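Local coordinates for RNA pseudouridylate synthase domain-containing protein 1 (Homo sapiens, PDB 5VBB) that probably converts uridine to pseudouridine in RNA, at residues Val149-Lys163 / Cys237-Leu250. Sequence-based numbering, arbitrary orientation.
Sequences VVLEHGLYAGDPVSK and CWSPHTLLQSLDQL
With CG of W238 anti to its backbone N (chi1 169°), the indole swings across the strand pair onto G154, V161 and K163, while H241, its CG wedged between backbone N and carbonyl carbon (chi1 49°), turns its ring over G154. Strand 238-243 pairs antiparallel with 149-156, adding a strand beside the 149-156/159-163 hairpin, whose type I' turn spans Y156 to D159, in the large antiparallel sheet of this RluA-family fold. A classic beta bulge interrupts the pairing, H241 N and T242 N both donating to H153 O. G154 CA sits 3.6 Å from the H241 ring centroid, a CH-pi contact on the face that H153 O also approaches, and lies 3.2 Å from S239 O. V161 CG2 presses on W238 CZ3 at 3.3 Å, and a water in the indole plane links W238 NE1 to E152 OE1 and K163 NZ, the lysine also forming a salt bridge with D228. L244 CD1 stands almost exactly above the centre of the H153 ring, 3.8 Å from its centroid; H153 NE2 bonds to I107 O. Beyond the strand, L244 N and Q245 N reach L151 O from one face of its carbonyl plane. Q245 NE2 bonds V150 O and S110 O; the side chains of V149 and Q245 cross at about a right angle, V149 CG1 lying 3.3 Å from Q245 NE2. An alanine at Q245 would remove that amide, and is likely to leave V150 O without this donor and V149 CG1 less covered. Where helix 247-256 begins, S246 OG caps Q249 N, and L250 CD1 packs 3.7 Å from V149 CG1.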
loop_
_atom_site.group_PDB
_atom_site.type_symbol
_atom_site.label_atom_id
_atom_site.label_comp_id
_atom_site.label_asym_id
_atom_site.label_seq_id
_atom_site.Cartn_x
_atom_site.Cartn_y
_atom_site.Cartn_z
ATOM N N VAL A 149 -6.430 9.025 6.998
ATOM C CA VAL A 149 -7.169 10.246 6.664
ATOM C C VAL A 149 -8.318 9.848 5.691
ATOM O O VAL A 149 -8.072 9.294 4.603
ATOM C CB VAL A 149 -6.219 11.310 6.034
ATOM C CG1 VAL A 149 -6.980 12.572 5.642
ATOM C CG2 VAL A 149 -5.086 11.670 6.997
ATOM N N VAL A 150 -9.543 10.195 6.046
ATOM C CA VAL A 150 -10.696 9.871 5.215
ATOM C C VAL A 150 -10.795 10.898 4.083
ATOM O O VAL A 150 -10.868 12.084 4.358
ATOM C CB VAL A 150 -11.997 9.787 6.032
ATOM C CG1 VAL A 150 -13.166 9.423 5.147
ATOM C CG2 VAL A 150 -11.883 8.772 7.162
ATOM N N LEU A 151 -10.795 10.435 2.817
ATOM C CA LEU A 151 -10.863 11.313 1.658
ATOM C C LEU A 151 -12.294 11.494 1.204
ATOM O O LEU A 151 -12.732 12.616 0.938
ATOM C CB LEU A 151 -10.032 10.746 0.519
ATOM C CG LEU A 151 -8.574 10.548 0.807
ATOM C CD1 LEU A 151 -7.935 9.751 -0.318
ATOM C CD2 LEU A 151 -7.877 11.888 1.120
ATOM N N GLU A 152 -13.032 10.384 1.077
ATOM C CA GLU A 152 -14.397 10.426 0.576
ATOM C C GLU A 152 -15.223 9.287 1.120
ATOM O O GLU A 152 -14.681 8.249 1.470
ATOM C CB GLU A 152 -14.398 10.277 -0.993
ATOM C CG GLU A 152 -14.060 11.521 -1.826
ATOM C CD GLU A 152 -13.991 11.329 -3.337
ATOM O OE1 GLU A 152 -13.333 10.358 -3.761
ATOM O OE2 GLU A 152 -14.585 12.133 -4.096
ATOM N N HIS A 153 -16.554 9.473 1.126
ATOM C CA HIS A 153 -17.526 8.415 1.390
ATOM C C HIS A 153 -18.204 8.174 0.054
ATOM O O HIS A 153 -18.411 9.112 -0.725
ATOM C CB HIS A 153 -18.587 8.815 2.420
ATOM C CG HIS A 153 -18.096 8.873 3.828
ATOM N ND1 HIS A 153 -18.813 9.529 4.800
ATOM C CD2 HIS A 153 -17.000 8.313 4.400
ATOM C CE1 HIS A 153 -18.098 9.425 5.909
ATOM N NE2 HIS A 153 -17.019 8.673 5.721
ATOM N N GLY A 154 -18.567 6.923 -0.190
ATOM C CA GLY A 154 -19.261 6.548 -1.409
ATOM C C GLY A 154 -19.787 5.141 -1.338
ATOM O O GLY A 154 -19.751 4.522 -0.270
ATOM N N LEU A 155 -20.154 4.586 -2.498
ATOM C CA LEU A 155 -20.569 3.196 -2.556
ATOM C C LEU A 155 -19.626 2.455 -3.505
ATOM O O LEU A 155 -19.276 3.007 -4.549
ATOM C CB LEU A 155 -22.015 3.027 -3.046
ATOM C CG LEU A 155 -23.126 3.797 -2.322
ATOM C CD1 LEU A 155 -24.388 3.673 -3.063
ATOM C CD2 LEU A 155 -23.284 3.336 -0.875
ATOM N N TYR A 156 -19.205 1.217 -3.133
ATOM C CA TYR A 156 -18.432 0.346 -4.002
ATOM C C TYR A 156 -19.330 -0.852 -4.289
ATOM O O TYR A 156 -19.719 -1.560 -3.353
ATOM C CB TYR A 156 -17.096 -0.094 -3.398
ATOM C CG TYR A 156 -16.278 -0.765 -4.461
ATOM C CD1 TYR A 156 -15.588 -0.010 -5.402
ATOM C CD2 TYR A 156 -16.429 -2.126 -4.718
ATOM C CE1 TYR A 156 -14.983 -0.601 -6.503
ATOM C CE2 TYR A 156 -15.833 -2.726 -5.818
ATOM C CZ TYR A 156 -15.116 -1.956 -6.714
ATOM O OH TYR A 156 -14.530 -2.549 -7.785
ATOM N N ALA A 157 -19.745 -1.024 -5.566
ATOM C CA ALA A 157 -20.659 -2.077 -5.976
ATOM C C ALA A 157 -21.901 -2.029 -5.051
ATOM O O ALA A 157 -22.337 -3.049 -4.528
ATOM C CB ALA A 157 -19.975 -3.445 -5.923
ATOM N N GLY A 158 -22.390 -0.812 -4.794
ATOM C CA GLY A 158 -23.569 -0.581 -3.969
ATOM C C GLY A 158 -23.425 -0.697 -2.461
ATOM O O GLY A 158 -24.415 -0.526 -1.751
ATOM N N ASP A 159 -22.222 -0.940 -1.947
ATOM C CA ASP A 159 -22.001 -1.070 -0.509
ATOM C C ASP A 159 -21.231 0.154 0.044
ATOM O O ASP A 159 -20.342 0.660 -0.627
ATOM C CB ASP A 159 -21.259 -2.387 -0.206
ATOM C CG ASP A 159 -22.005 -3.641 -0.694
ATOM O OD1 ASP A 159 -23.256 -3.636 -0.680
ATOM O OD2 ASP A 159 -21.335 -4.641 -1.040
ATOM N N PRO A 160 -21.552 0.617 1.268
ATOM C CA PRO A 160 -20.852 1.787 1.832
ATOM C C PRO A 160 -19.357 1.545 2.033
ATOM O O PRO A 160 -18.952 0.536 2.611
ATOM C CB PRO A 160 -21.558 2.023 3.173
ATOM C CG PRO A 160 -22.296 0.772 3.452
ATOM C CD PRO A 160 -22.623 0.153 2.170
ATOM N N VAL A 161 -18.546 2.424 1.471
ATOM C CA VAL A 161 -17.107 2.324 1.642
ATOM C C VAL A 161 -16.522 3.726 1.839
ATOM O O VAL A 161 -17.113 4.743 1.423
ATOM C CB VAL A 161 -16.345 1.607 0.477
ATOM C CG1 VAL A 161 -16.860 0.196 0.209
ATOM C CG2 VAL A 161 -16.296 2.446 -0.769
ATOM N N SER A 162 -15.310 3.742 2.352
ATOM C CA SER A 162 -14.537 4.979 2.503
ATOM C C SER A 162 -13.270 4.936 1.681
ATOM O O SER A 162 -12.493 4.000 1.801
ATOM C CB SER A 162 -14.144 5.208 3.959
ATOM O OG SER A 162 -15.295 5.335 4.775
ATOM N N LYS A 163 -13.014 5.985 0.911
ATOM C CA LYS A 163 -11.738 6.125 0.246
ATOM C C LYS A 163 -10.803 6.836 1.235
ATOM O O LYS A 163 -11.171 7.886 1.776
ATOM C CB LYS A 163 -11.859 6.938 -1.034
ATOM C CG LYS A 163 -10.535 6.982 -1.777
ATOM C CD LYS A 163 -10.738 7.590 -3.136
ATOM C CE LYS A 163 -9.423 7.800 -3.815
ATOM N NZ LYS A 163 -9.585 8.476 -5.131
ATOM N N CYS A 237 -17.657 0.696 -10.651
ATOM C CA CYS A 237 -18.311 0.237 -9.426
ATOM C C CYS A 237 -18.086 1.257 -8.284
ATOM O O CYS A 237 -18.821 1.224 -7.307
ATOM C CB CYS A 237 -17.812 -1.143 -9.013
ATOM S SG CYS A 237 -18.405 -2.467 -10.063
ATOM N N TRP A 238 -17.059 2.118 -8.383
ATOM C CA TRP A 238 -16.771 3.112 -7.351
ATOM C C TRP A 238 -17.579 4.365 -7.659
ATOM O O TRP A 238 -17.373 4.999 -8.699
ATOM C CB TRP A 238 -15.260 3.426 -7.276
ATOM C CG TRP A 238 -14.862 4.617 -6.445
ATOM C CD1 TRP A 238 -13.991 5.599 -6.824
ATOM C CD2 TRP A 238 -15.225 4.913 -5.082
ATOM N NE1 TRP A 238 -13.870 6.535 -5.828
ATOM C CE2 TRP A 238 -14.570 6.117 -4.731
ATOM C CE3 TRP A 238 -16.106 4.333 -4.145
ATOM C CZ2 TRP A 238 -14.769 6.749 -3.496
ATOM C CZ3 TRP A 238 -16.293 4.965 -2.925
ATOM C CH2 TRP A 238 -15.634 6.162 -2.613
ATOM N N SER A 239 -18.481 4.714 -6.731
ATOM C CA SER A 239 -19.362 5.864 -6.829
ATOM C C SER A 239 -19.180 6.790 -5.609
ATOM O O SER A 239 -19.876 6.651 -4.592
ATOM C CB SER A 239 -20.810 5.414 -6.964
ATOM O OG SER A 239 -21.601 6.516 -7.369
ATOM N N PRO A 240 -18.250 7.750 -5.701
ATOM C CA PRO A 240 -18.074 8.699 -4.580
ATOM C C PRO A 240 -19.283 9.604 -4.425
ATOM O O PRO A 240 -19.805 10.046 -5.440
ATOM C CB PRO A 240 -16.816 9.493 -4.948
ATOM C CG PRO A 240 -16.451 9.114 -6.306
ATOM C CD PRO A 240 -17.337 8.037 -6.824
ATOM N N HIS A 241 -19.761 9.833 -3.178
ATOM C CA HIS A 241 -20.908 10.728 -2.936
ATOM C C HIS A 241 -20.562 11.924 -2.037
ATOM O O HIS A 241 -21.160 12.981 -2.246
ATOM C CB HIS A 241 -22.161 10.035 -2.377
ATOM C CG HIS A 241 -22.009 9.122 -1.203
ATOM N ND1 HIS A 241 -21.794 9.613 0.092
ATOM C CD2 HIS A 241 -22.299 7.801 -1.117
ATOM C CE1 HIS A 241 -21.825 8.548 0.886
ATOM N NE2 HIS A 241 -22.082 7.423 0.180
ATOM N N THR A 242 -19.668 11.775 -1.037
ATOM C CA THR A 242 -19.323 12.895 -0.135
ATOM C C THR A 242 -17.822 13.101 -0.086
ATOM O O THR A 242 -17.087 12.161 0.204
ATOM C CB THR A 242 -19.826 12.652 1.285
ATOM O OG1 THR A 242 -21.209 12.328 1.246
ATOM C CG2 THR A 242 -19.598 13.874 2.210
ATOM N N LEU A 243 -17.376 14.329 -0.324
ATOM C CA LEU A 243 -15.966 14.672 -0.235
ATOM C C LEU A 243 -15.655 15.157 1.162
ATOM O O LEU A 243 -16.272 16.116 1.608
ATOM C CB LEU A 243 -15.613 15.770 -1.240
ATOM C CG LEU A 243 -14.138 16.209 -1.267
ATOM C CD1 LEU A 243 -13.245 15.131 -1.833
ATOM C CD2 LEU A 243 -13.985 17.472 -2.072
ATOM N N LEU A 244 -14.704 14.511 1.851
ATOM C CA LEU A 244 -14.254 14.967 3.157
ATOM C C LEU A 244 -12.973 15.779 2.990
ATOM O O LEU A 244 -12.894 16.909 3.493
ATOM C CB LEU A 244 -14.043 13.809 4.159
ATOM C CG LEU A 244 -15.339 13.225 4.784
ATOM C CD1 LEU A 244 -15.892 12.116 3.947
ATOM C CD2 LEU A 244 -15.076 12.694 6.216
ATOM N N GLN A 245 -11.963 15.223 2.303
ATOM C CA GLN A 245 -10.674 15.919 2.165
ATOM C C GLN A 245 -10.133 15.813 0.762
ATOM O O GLN A 245 -10.433 14.870 0.044
ATOM C CB GLN A 245 -9.663 15.361 3.202
ATOM C CG GLN A 245 -9.938 15.935 4.570
ATOM C CD GLN A 245 -9.186 15.304 5.709
ATOM O OE1 GLN A 245 -8.198 15.882 6.226
ATOM N NE2 GLN A 245 -9.769 14.202 6.233
ATOM N N SER A 246 -9.306 16.783 0.394
ATOM C CA SER A 246 -8.693 16.871 -0.925
ATOM C C SER A 246 -7.393 16.055 -0.963
ATOM O O SER A 246 -6.461 16.376 -0.232
ATOM C CB SER A 246 -8.364 18.326 -1.245
ATOM O OG SER A 246 -7.534 18.423 -2.389
ATOM N N LEU A 247 -7.285 15.100 -1.889
ATOM C CA LEU A 247 -6.049 14.337 -2.043
ATOM C C LEU A 247 -4.907 15.189 -2.581
ATOM O O LEU A 247 -3.769 14.954 -2.184
ATOM C CB LEU A 247 -6.287 13.131 -2.955
ATOM C CG LEU A 247 -5.137 12.170 -3.169
ATOM C CD1 LEU A 247 -4.579 11.645 -1.832
ATOM C CD2 LEU A 247 -5.595 11.028 -4.022
ATOM N N ASP A 248 -5.180 16.150 -3.492
ATOM C CA ASP A 248 -4.128 17.025 -4.029
ATOM C C ASP A 248 -3.466 17.790 -2.901
ATOM O O ASP A 248 -2.241 17.865 -2.841
ATOM C CB ASP A 248 -4.692 18.051 -5.025
ATOM C CG ASP A 248 -5.107 17.508 -6.369
ATOM O OD1 ASP A 248 -4.489 16.527 -6.827
ATOM O OD2 ASP A 248 -6.004 18.111 -7.000
ATOM N N GLN A 249 -4.284 18.379 -1.998
ATOM C CA GLN A 249 -3.767 19.104 -0.865
ATOM C C GLN A 249 -2.980 18.215 0.085
ATOM O O GLN A 249 -1.945 18.645 0.606
ATOM C CB GLN A 249 -4.921 19.779 -0.102
ATOM C CG GLN A 249 -5.624 20.876 -0.915
ATOM C CD GLN A 249 -4.831 22.152 -0.908
ATOM O OE1 GLN A 249 -3.975 22.384 -1.753
ATOM N NE2 GLN A 249 -5.025 22.967 0.103
ATOM N N LEU A 250 -3.469 16.984 0.334
ATOM C CA LEU A 250 -2.753 16.071 1.213
ATOM C C LEU A 250 -1.444 15.649 0.586
ATOM O O LEU A 250 -0.481 15.487 1.316
ATOM C CB LEU A 250 -3.605 14.849 1.592
ATOM C CG LEU A 250 -4.778 15.181 2.510
ATOM C CD1 LEU A 250 -5.784 14.088 2.473
ATOM C CD2 LEU A 250 -4.320 15.429 3.946
HETATM O O HOH W 1 -12.662 9.129 -6.055
HETATM O O HOH W 2 -21.600 1.494 -6.225
#